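Local coordinates for protein K5 lyase (PDB 2X3H) that cleaves the K5 capsular polysaccharide (heparosan), a glycosaminoglycan, by an eliminative lyase mechanism and probably serves the phage as a trimeric tail spike, at residues A[354-368]-A[377-391]. Sequence-based numbering, arbitrary orientation.
Sequences RFIGTANNNYASVFP and TFESGSTRNFVEVKH
Residues 354-368 and 377-391 are successive coils of a parallel beta-helix, matched in register from Arg-354 over Thr-377 to Val-366 over Val-389; strands 363-368 and 386-389 run parallel, 4.7 Å between axes and 20° apart, and bonds pass back and forth between them, from Phe-386 N to Asn-362 O through to Lys-390 N to Val-366 O. Inside, the Phe-355 ring lies beside that of Phe-378, planes 30° apart but slid so that they barely overlap. Asn-385 CB sits over one face of the Phe-355 ring, 4.1 Å from its centroid, while Val-387 CG2 comes within 3.5 Å of Phe-355 CE1. Phe-355 faces the interior, and with CG anti to the carbonyl carbon (chi1 -60°) its ring lies against Asn-385 and Val-387; Ala-364 and Val-366 also meet Val-387 there. On the outer surface the extended Arg-354 chain grips one oxygen side-on: NE and NH2 both lie 2.9 Å from Glu-379 OE2, which stays in the guanidinium plane. The other oxygen, Glu-379 OE1, accepts from Gly-357 N at 3.0 Å, the donor standing above the carboxylate plane, so the carboxylate ties the salt bridge to the turn at 356-359. At the corner, a water donates to Thr-358 O and Gly-381 O and accepts from Thr-383 OG1. Farther along, Tyr-363 OH donates to Glu-388 OE1 at 2.6 Å, meeting the anti lone pair of that carboxylate oxygen, and Phe-386 CD2 meets the edge of the tyrosine ring. Strand 329-336 flanks 363-368, and strand 419-422 flanks 386-389, with His-421 edge-to-face on Phe-386. Beyond the coil, Tyr-363 meets Phe-367 of the second subunit edge-to-face and Phe-367 meets Tyr-363 of the third in the same way, so this strand helps join the trimer.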
ATOM      1  N   ARG A 354      11.102   8.384 -13.450  1.00  5.18           N
ATOM      2  CA  ARG A 354      11.790   9.489 -14.114  1.00  5.21           C
ATOM      3  C   ARG A 354      11.519  10.776 -13.360  1.00  5.24           C
ATOM      4  O   ARG A 354      10.361  11.142 -13.170  1.00  5.32           O
ATOM      5  CB  ARG A 354      11.310   9.613 -15.571  1.00  5.94           C
ATOM      6  CG  ARG A 354      11.931  10.775 -16.320  1.00  6.06           C
ATOM      7  CD  ARG A 354      11.526  10.753 -17.803  1.00  7.52           C
ATOM      8  NE  ARG A 354      12.124  11.849 -18.559  1.00  9.65           N
ATOM      9  CZ  ARG A 354      12.047  11.970 -19.881  1.00 10.88           C
ATOM     10  NH1 ARG A 354      11.409  11.050 -20.609  1.00 10.54           N
ATOM     11  NH2 ARG A 354      12.615  13.013 -20.476  1.00 11.95           N
ATOM     12  N   PHE A 355      12.590  11.439 -12.923  1.00  4.51           N
ATOM     13  CA  PHE A 355      12.485  12.656 -12.138  1.00  4.87           C
ATOM     14  C   PHE A 355      12.832  13.808 -13.052  1.00  5.38           C
ATOM     15  O   PHE A 355      13.998  14.042 -13.389  1.00  5.38           O
ATOM     16  CB  PHE A 355      13.386  12.560 -10.896  1.00  5.38           C
ATOM     17  CG  PHE A 355      13.004  11.407  -9.994  1.00  5.41           C
ATOM     18  CD1 PHE A 355      13.528  10.144 -10.214  1.00  5.44           C
ATOM     19  CD2 PHE A 355      12.091  11.574  -8.965  1.00  6.39           C
ATOM     20  CE1 PHE A 355      13.144   9.066  -9.396  1.00  6.28           C
ATOM     21  CE2 PHE A 355      11.710  10.516  -8.154  1.00  6.23           C
ATOM     22  CZ  PHE A 355      12.241   9.261  -8.372  1.00  6.56           C
ATOM     23  N   ILE A 356      11.782  14.501 -13.472  1.00  5.63           N
ATOM     24  CA  ILE A 356      11.864  15.469 -14.557  1.00  5.96           C
ATOM     25  C   ILE A 356      12.247  16.851 -14.065  1.00  7.27           C
ATOM     26  O   ILE A 356      11.711  17.341 -13.077  1.00  7.37           O
ATOM     27  CB  ILE A 356      10.494  15.612 -15.253  1.00  6.41           C
ATOM     28  CG1 ILE A 356      10.051  14.283 -15.859  1.00  6.12           C
ATOM     29  CG2 ILE A 356      10.517  16.739 -16.290  1.00  6.74           C
ATOM     30  CD1 ILE A 356       8.621  14.296 -16.386  1.00  7.91           C
ATOM     31  N   GLY A 357      13.162  17.489 -14.779  1.00  6.75           N
ATOM     32  CA  GLY A 357      13.466  18.891 -14.507  1.00  6.94           C
ATOM     33  C   GLY A 357      13.953  19.140 -13.096  1.00  6.82           C
ATOM     34  O   GLY A 357      14.970  18.579 -12.690  1.00  8.71           O
ATOM     35  N   THR A 358      13.227  19.977 -12.355  1.00  6.98           N
ATOM     36  CA  THR A 358      13.626  20.320 -10.990  1.00  6.84           C
ATOM     37  C   THR A 358      12.940  19.447  -9.929  1.00  6.54           C
ATOM     38  O   THR A 358      12.952  19.785  -8.735  1.00  7.18           O
ATOM     39  CB  THR A 358      13.344  21.797 -10.656  1.00  9.40           C
ATOM     40  OG1 THR A 358      11.958  22.081 -10.852  1.00 11.46           O
ATOM     41  CG2 THR A 358      14.173  22.709 -11.536  1.00 10.46           C
ATOM     42  N   ALA A 359      12.358  18.332 -10.362  1.00  5.26           N
ATOM     43  CA  ALA A 359      11.696  17.418  -9.430  1.00  4.92           C
ATOM     44  C   ALA A 359      12.564  17.235  -8.193  1.00  5.26           C
ATOM     45  O   ALA A 359      13.760  16.937  -8.306  1.00  4.91           O
ATOM     46  CB  ALA A 359      11.475  16.081 -10.094  1.00  5.23           C
ATOM     47  N   ASN A 360      11.951  17.355  -7.021  1.00  4.81           N
ATOM     48  CA  ASN A 360      12.707  17.333  -5.779  1.00  5.02           C
ATOM     49  C   ASN A 360      11.947  16.756  -4.594  1.00  4.62           C
ATOM     50  O   ASN A 360      10.722  16.874  -4.498  1.00  4.71           O
ATOM     51  CB  ASN A 360      13.186  18.745  -5.434  1.00  5.65           C
ATOM     52  CG  ASN A 360      12.040  19.720  -5.225  1.00  6.49           C
ATOM     53  OD1 ASN A 360      11.496  20.279  -6.202  1.00  9.65           O
ATOM     54  ND2 ASN A 360      11.684  19.965  -3.964  1.00  4.57           N
ATOM     55  N   ASN A 361      12.692  16.137  -3.686  1.00  3.91           N
ATOM     56  CA  ASN A 361      12.158  15.654  -2.429  1.00  3.24           C
ATOM     57  C   ASN A 361      11.067  14.604  -2.594  1.00  3.87           C
ATOM     58  O   ASN A 361      10.188  14.473  -1.730  1.00  4.50           O
ATOM     59  CB  ASN A 361      11.692  16.831  -1.554  1.00  4.22           C
ATOM     60  CG  ASN A 361      12.863  17.668  -1.029  1.00  5.29           C
ATOM     61  OD1 ASN A 361      13.559  17.259  -0.084  1.00  4.73           O
ATOM     62  ND2 ASN A 361      13.090  18.838  -1.644  1.00  5.82           N
ATOM     63  N   ASN A 362      11.131  13.861  -3.701  1.00  3.50           N
ATOM     64  CA  ASN A 362      10.178  12.770  -3.949  1.00  4.01           C
ATOM     65  C   ASN A 362      10.714  11.433  -3.465  1.00  4.59           C
ATOM     66  O   ASN A 362      11.915  11.282  -3.253  1.00  5.05           O
ATOM     67  CB  ASN A 362       9.857  12.673  -5.438  1.00  4.21           C
ATOM     68  CG  ASN A 362       9.260  13.956  -5.985  1.00  3.76           C
ATOM     69  OD1 ASN A 362       8.091  14.271  -5.708  1.00  4.69           O
ATOM     70  ND2 ASN A 362      10.035  14.686  -6.783  1.00  3.59           N
ATOM     71  N   TYR A 363       9.807  10.480  -3.284  1.00  4.01           N
ATOM     72  CA  TYR A 363      10.173   9.108  -2.895  1.00  4.09           C
ATOM     73  C   TYR A 363       9.564   8.155  -3.915  1.00  4.59           C
ATOM     74  O   TYR A 363       8.412   8.348  -4.306  1.00  4.85           O
ATOM     75  CB  TYR A 363       9.594   8.772  -1.508  1.00  5.10           C
ATOM     76  CG  TYR A 363       9.732   7.311  -1.132  1.00  4.84           C
ATOM     77  CD1 TYR A 363      10.878   6.851  -0.502  1.00  6.18           C
ATOM     78  CD2 TYR A 363       8.720   6.401  -1.397  1.00  5.93           C
ATOM     79  CE1 TYR A 363      11.032   5.502  -0.164  1.00  6.57           C
ATOM     80  CE2 TYR A 363       8.844   5.052  -1.037  1.00  6.56           C
ATOM     81  CZ  TYR A 363      10.004   4.611  -0.428  1.00  6.28           C
ATOM     82  OH  TYR A 363      10.125   3.273  -0.107  1.00  8.60           O
ATOM     83  N   ALA A 364      10.296   7.110  -4.318  1.00  4.27           N
ATOM     84  CA  ALA A 364       9.684   6.052  -5.145  1.00  3.52           C
ATOM     85  C   ALA A 364      10.178   4.697  -4.687  1.00  4.91           C
ATOM     86  O   ALA A 364      11.378   4.525  -4.469  1.00  5.59           O
ATOM     87  CB  ALA A 364      10.033   6.260  -6.626  1.00  4.99           C
ATOM     88  N   SER A 365       9.273   3.735  -4.560  1.00  3.67           N
ATOM     89  CA  SER A 365       9.690   2.341  -4.328  1.00  4.00           C
ATOM     90  C   SER A 365       9.288   1.520  -5.541  1.00  4.77           C
ATOM     91  O   SER A 365       8.126   1.537  -5.954  1.00  4.96           O
ATOM     92  CB  SER A 365       9.101   1.779  -3.030  1.00  5.38           C
ATOM     93  OG  SER A 365       7.685   1.846  -3.018  1.00  5.41           O
ATOM     94  N   VAL A 366      10.258   0.809  -6.110  1.00  3.72           N
ATOM     95  CA  VAL A 366      10.099   0.263  -7.453  1.00  3.27           C
ATOM     96  C   VAL A 366      10.618  -1.164  -7.613  1.00  4.05           C
ATOM     97  O   VAL A 366      11.538  -1.582  -6.902  1.00  4.34           O
ATOM     98  CB  VAL A 366      10.786   1.170  -8.494  1.00  3.77           C
ATOM     99  CG1 VAL A 366      10.195   2.596  -8.422  1.00  4.18           C
ATOM    100  CG2 VAL A 366      12.284   1.189  -8.279  1.00  3.43           C
ATOM    101  N   PHE A 367      10.027  -1.862  -8.585  1.00  3.72           N
ATOM    102  CA  PHE A 367      10.340  -3.254  -8.894  1.00  3.74           C
ATOM    103  C   PHE A 367      10.529  -3.350 -10.417  1.00  4.29           C
ATOM    104  O   PHE A 367       9.557  -3.612 -11.142  1.00  4.69           O
ATOM    105  CB  PHE A 367       9.153  -4.149  -8.486  1.00  4.07           C
ATOM    106  CG  PHE A 367       8.838  -4.114  -7.018  1.00  4.40           C
ATOM    107  CD1 PHE A 367       7.974  -3.156  -6.503  1.00  3.44           C
ATOM    108  CD2 PHE A 367       9.420  -5.028  -6.147  1.00  4.59           C
ATOM    109  CE1 PHE A 367       7.686  -3.123  -5.126  1.00  5.42           C
ATOM    110  CE2 PHE A 367       9.146  -5.006  -4.799  1.00  5.54           C
ATOM    111  CZ  PHE A 367       8.283  -4.062  -4.275  1.00  5.74           C
ATOM    112  N   PRO A 368      11.756  -3.104 -10.918  1.00  4.70           N
ATOM    113  CA  PRO A 368      12.072  -3.209 -12.354  1.00  4.77           C
ATOM    114  C   PRO A 368      12.241  -4.679 -12.776  1.00  5.77           C
ATOM    115  O   PRO A 368      13.356  -5.152 -13.023  1.00  6.44           O
ATOM    116  CB  PRO A 368      13.379  -2.416 -12.483  1.00  5.35           C
ATOM    117  CG  PRO A 368      14.055  -2.622 -11.130  1.00  5.14           C
ATOM    118  CD  PRO A 368      12.910  -2.626 -10.122  1.00  5.22           C
ATOM    119  N   THR A 377      15.894   7.515 -13.991  1.00  5.88           N
ATOM    120  CA  THR A 377      16.433   8.730 -14.626  1.00  6.06           C
ATOM    121  C   THR A 377      16.264   9.924 -13.697  1.00  5.91           C
ATOM    122  O   THR A 377      15.133  10.270 -13.334  1.00  6.63           O
ATOM    123  CB  THR A 377      15.744   9.042 -15.976  1.00  7.40           C
ATOM    124  OG1 THR A 377      16.024   7.993 -16.921  1.00  9.43           O
ATOM    125  CG2 THR A 377      16.237  10.377 -16.518  1.00  7.15           C
ATOM    126  N   PHE A 378      17.392  10.518 -13.307  1.00  5.58           N
ATOM    127  CA  PHE A 378      17.414  11.760 -12.533  1.00  5.24           C
ATOM    128  C   PHE A 378      17.851  12.839 -13.515  1.00  5.23           C
ATOM    129  O   PHE A 378      19.003  12.829 -13.966  1.00  5.47           O
ATOM    130  CB  PHE A 378      18.461  11.707 -11.412  1.00  5.01           C
ATOM    131  CG  PHE A 378      18.161  10.721 -10.314  1.00  3.91           C
ATOM    132  CD1 PHE A 378      16.986  10.808  -9.571  1.00  3.67           C
ATOM    133  CD2 PHE A 378      19.086   9.751  -9.985  1.00  4.29           C
ATOM    134  CE1 PHE A 378      16.721   9.923  -8.541  1.00  3.54           C
ATOM    135  CE2 PHE A 378      18.838   8.859  -8.942  1.00  4.15           C
ATOM    136  CZ  PHE A 378      17.650   8.943  -8.225  1.00  3.74           C
ATOM    137  N   GLU A 379      16.961  13.765 -13.855  1.00  5.40           N
ATOM    138  CA  GLU A 379      17.351  14.823 -14.788  1.00  6.72           C
ATOM    139  C   GLU A 379      18.223  15.859 -14.075  1.00  7.39           C
ATOM    140  O   GLU A 379      18.290  15.897 -12.849  1.00  6.94           O
ATOM    141  CB  GLU A 379      16.134  15.441 -15.496  1.00  7.05           C
ATOM    142  CG  GLU A 379      15.362  14.389 -16.285  1.00  8.04           C
ATOM    143  CD  GLU A 379      14.351  14.929 -17.290  1.00  8.38           C
ATOM    144  OE1 GLU A 379      14.063  16.149 -17.305  1.00  8.90           O
ATOM    145  OE2 GLU A 379      13.824  14.084 -18.051  1.00  9.15           O
ATOM    146  N   SER A 380      18.918  16.690 -14.845  1.00  9.14           N
ATOM    147  CA  SER A 380      20.042  17.420 -14.268  1.00 10.98           C
ATOM    148  C   SER A 380      19.712  18.387 -13.119  1.00 11.41           C
ATOM    149  O   SER A 380      20.567  18.638 -12.266  1.00 11.85           O
ATOM    150  CB  SER A 380      20.875  18.097 -15.362  1.00 13.93           C
ATOM    151  OG  SER A 380      20.262  19.284 -15.771  1.00 16.90           O
ATOM    152  N   GLY A 381      18.487  18.896 -13.073  1.00 10.22           N
ATOM    153  CA  GLY A 381      18.108  19.836 -12.005  1.00  8.63           C
ATOM    154  C   GLY A 381      17.427  19.167 -10.817  1.00  7.34           C
ATOM    155  O   GLY A 381      17.002  19.849  -9.885  1.00  7.19           O
ATOM    156  N   SER A 382      17.318  17.837 -10.851  1.00  5.72           N
ATOM    157  CA  SER A 382      16.535  17.119  -9.825  1.00  5.35           C
ATOM    158  C   SER A 382      17.360  16.932  -8.554  1.00  5.85           C
ATOM    159  O   SER A 382      18.564  16.691  -8.640  1.00  5.73           O
ATOM    160  CB  SER A 382      16.026  15.761 -10.359  1.00  6.40           C
ATOM    161  OG  SER A 382      17.093  14.850 -10.606  1.00  6.27           O
ATOM    162  N   THR A 383      16.707  17.034  -7.391  1.00  5.37           N
ATOM    163  CA  THR A 383      17.417  16.961  -6.100  1.00  5.22           C
ATOM    164  C   THR A 383      16.606  16.237  -5.021  1.00  4.65           C
ATOM    165  O   THR A 383      15.382  16.264  -5.033  1.00  3.12           O
ATOM    166  CB  THR A 383      17.748  18.376  -5.562  1.00  6.05           C
ATOM    167  OG1 THR A 383      16.539  19.108  -5.310  1.00  6.90           O
ATOM    168  CG2 THR A 383      18.603  19.155  -6.559  1.00  6.75           C
ATOM    169  N   ARG A 384      17.316  15.624  -4.074  1.00  3.90           N
ATOM    170  CA  ARG A 384      16.703  15.054  -2.861  1.00  3.80           C
ATOM    171  C   ARG A 384      15.620  14.010  -3.158  1.00  4.25           C
ATOM    172  O   ARG A 384      14.696  13.827  -2.370  1.00  3.63           O
ATOM    173  CB  ARG A 384      16.175  16.167  -1.934  1.00  4.72           C
ATOM    174  CG  ARG A 384      17.271  17.060  -1.361  1.00  6.58           C
ATOM    175  CD  ARG A 384      16.701  17.915  -0.229  1.00  8.15           C
ATOM    176  NE  ARG A 384      16.676  17.091   0.969  1.00 12.36           N
ATOM    177  CZ  ARG A 384      16.066  17.341   2.103  1.00 14.90           C
ATOM    178  NH1 ARG A 384      15.289  18.417   2.245  1.00 17.56           N
ATOM    179  NH2 ARG A 384      16.207  16.477   3.103  1.00 12.06           N
ATOM    180  N   ASN A 385      15.736  13.321  -4.295  1.00  3.17           N
ATOM    181  CA  ASN A 385      14.828  12.195  -4.593  1.00  3.32           C
ATOM    182  C   ASN A 385      15.430  10.870  -4.124  1.00  4.33           C
ATOM    183  O   ASN A 385      16.594  10.594  -4.401  1.00  4.09           O
ATOM    184  CB  ASN A 385      14.527  12.137  -6.092  1.00  3.80           C
ATOM    185  CG  ASN A 385      14.017  13.461  -6.625  1.00  3.74           C
ATOM    186  OD1 ASN A 385      14.724  14.169  -7.373  1.00  5.72           O
ATOM    187  ND2 ASN A 385      12.790  13.817  -6.240  1.00  2.47           N
ATOM    188  N   PHE A 386      14.638  10.076  -3.398  1.00  3.50           N
ATOM    189  CA  PHE A 386      15.094   8.810  -2.824  1.00  4.24           C
ATOM    190  C   PHE A 386      14.338   7.672  -3.483  1.00  4.50           C
ATOM    191  O   PHE A 386      13.098   7.645  -3.450  1.00  3.94           O
ATOM    192  CB  PHE A 386      14.858   8.812  -1.305  1.00  4.79           C
ATOM    193  CG  PHE A 386      15.162   7.513  -0.620  1.00  5.61           C
ATOM    194  CD1 PHE A 386      16.277   6.755  -0.968  1.00  7.38           C
ATOM    195  CD2 PHE A 386      14.341   7.072   0.413  1.00  7.09           C
ATOM    196  CE1 PHE A 386      16.546   5.553  -0.306  1.00  7.16           C
ATOM    197  CE2 PHE A 386      14.619   5.881   1.079  1.00  7.89           C
ATOM    198  CZ  PHE A 386      15.723   5.124   0.705  1.00  7.22           C
ATOM    199  N   VAL A 387      15.085   6.765  -4.118  1.00  3.66           N
ATOM    200  CA  VAL A 387      14.482   5.617  -4.798  1.00  4.88           C
ATOM    201  C   VAL A 387      14.910   4.348  -4.074  1.00  5.61           C
ATOM    202  O   VAL A 387      16.110   4.110  -3.897  1.00  5.78           O
ATOM    203  CB  VAL A 387      14.895   5.521  -6.292  1.00  5.29           C
ATOM    204  CG1 VAL A 387      14.419   4.205  -6.895  1.00  6.93           C
ATOM    205  CG2 VAL A 387      14.331   6.700  -7.079  1.00  5.83           C
ATOM    206  N   GLU A 388      13.932   3.546  -3.652  1.00  4.85           N
ATOM    207  CA  GLU A 388      14.210   2.208  -3.145  1.00  6.06           C
ATOM    208  C   GLU A 388      13.839   1.184  -4.193  1.00  4.95           C
ATOM    209  O   GLU A 388      12.665   1.013  -4.509  1.00  4.69           O
ATOM    210  CB  GLU A 388      13.428   1.929  -1.860  1.00  8.38           C
ATOM    211  CG  GLU A 388      13.891   2.754  -0.694  1.00 12.54           C
ATOM    212  CD  GLU A 388      13.465   2.127   0.610  1.00 15.30           C
ATOM    213  OE1 GLU A 388      12.282   2.278   0.985  1.00 15.37           O
ATOM    214  OE2 GLU A 388      14.316   1.457   1.239  1.00 17.95           O
ATOM    215  N   VAL A 389      14.860   0.529  -4.742  1.00  4.22           N
ATOM    216  CA  VAL A 389      14.679  -0.579  -5.668  1.00  5.34           C
ATOM    217  C   VAL A 389      14.440  -1.810  -4.799  1.00  5.26           C
ATOM    218  O   VAL A 389      15.391  -2.418  -4.303  1.00  6.13           O
ATOM    219  CB  VAL A 389      15.915  -0.733  -6.578  1.00  4.73           C
ATOM    220  CG1 VAL A 389      15.765  -1.926  -7.524  1.00  4.74           C
ATOM    221  CG2 VAL A 389      16.153   0.555  -7.371  1.00  6.20           C
ATOM    222  N   LYS A 390      13.168  -2.146  -4.586  1.00  4.95           N
ATOM    223  CA  LYS A 390      12.796  -3.163  -3.592  1.00  5.12           C
ATOM    224  C   LYS A 390      13.105  -4.587  -4.050  1.00  5.53           C
ATOM    225  O   LYS A 390      13.371  -5.463  -3.227  1.00  6.56           O
ATOM    226  CB  LYS A 390      11.327  -3.039  -3.191  1.00  8.00           C
ATOM    227  CG  LYS A 390      10.963  -1.711  -2.525  1.00 10.73           C
ATOM    228  CD  LYS A 390      11.059  -1.759  -1.010  1.00 15.69           C
ATOM    229  CE  LYS A 390      12.496  -1.731  -0.545  1.00 17.78           C
ATOM    230  NZ  LYS A 390      13.031  -3.107  -0.308  1.00 20.28           N
ATOM    231  N   HIS A 391      13.049  -4.801  -5.361  1.00  4.59           N
ATOM    232  CA  HIS A 391      13.616  -6.005  -5.943  1.00  4.98           C
ATOM    233  C   HIS A 391      14.326  -5.621  -7.238  1.00  5.66           C
ATOM    234  O   HIS A 391      13.778  -4.880  -8.046  1.00  6.28           O
ATOM    235  CB  HIS A 391      12.586  -7.107  -6.177  1.00  6.11           C
ATOM    236  CG  HIS A 391      13.221  -8.420  -6.506  1.00  5.79           C
ATOM    237  ND1 HIS A 391      13.384  -9.434  -5.587  1.00  7.74           N
ATOM    238  CD2 HIS A 391      13.803  -8.849  -7.650  1.00  5.22           C
ATOM    239  CE1 HIS A 391      14.024 -10.442  -6.161  1.00  2.60           C
ATOM    240  NE2 HIS A 391      14.288 -10.109  -7.411  1.00  8.07           N
TER
HETATM  241  O   HOH W   1      15.482  20.265  -7.561  1.00 10.52           O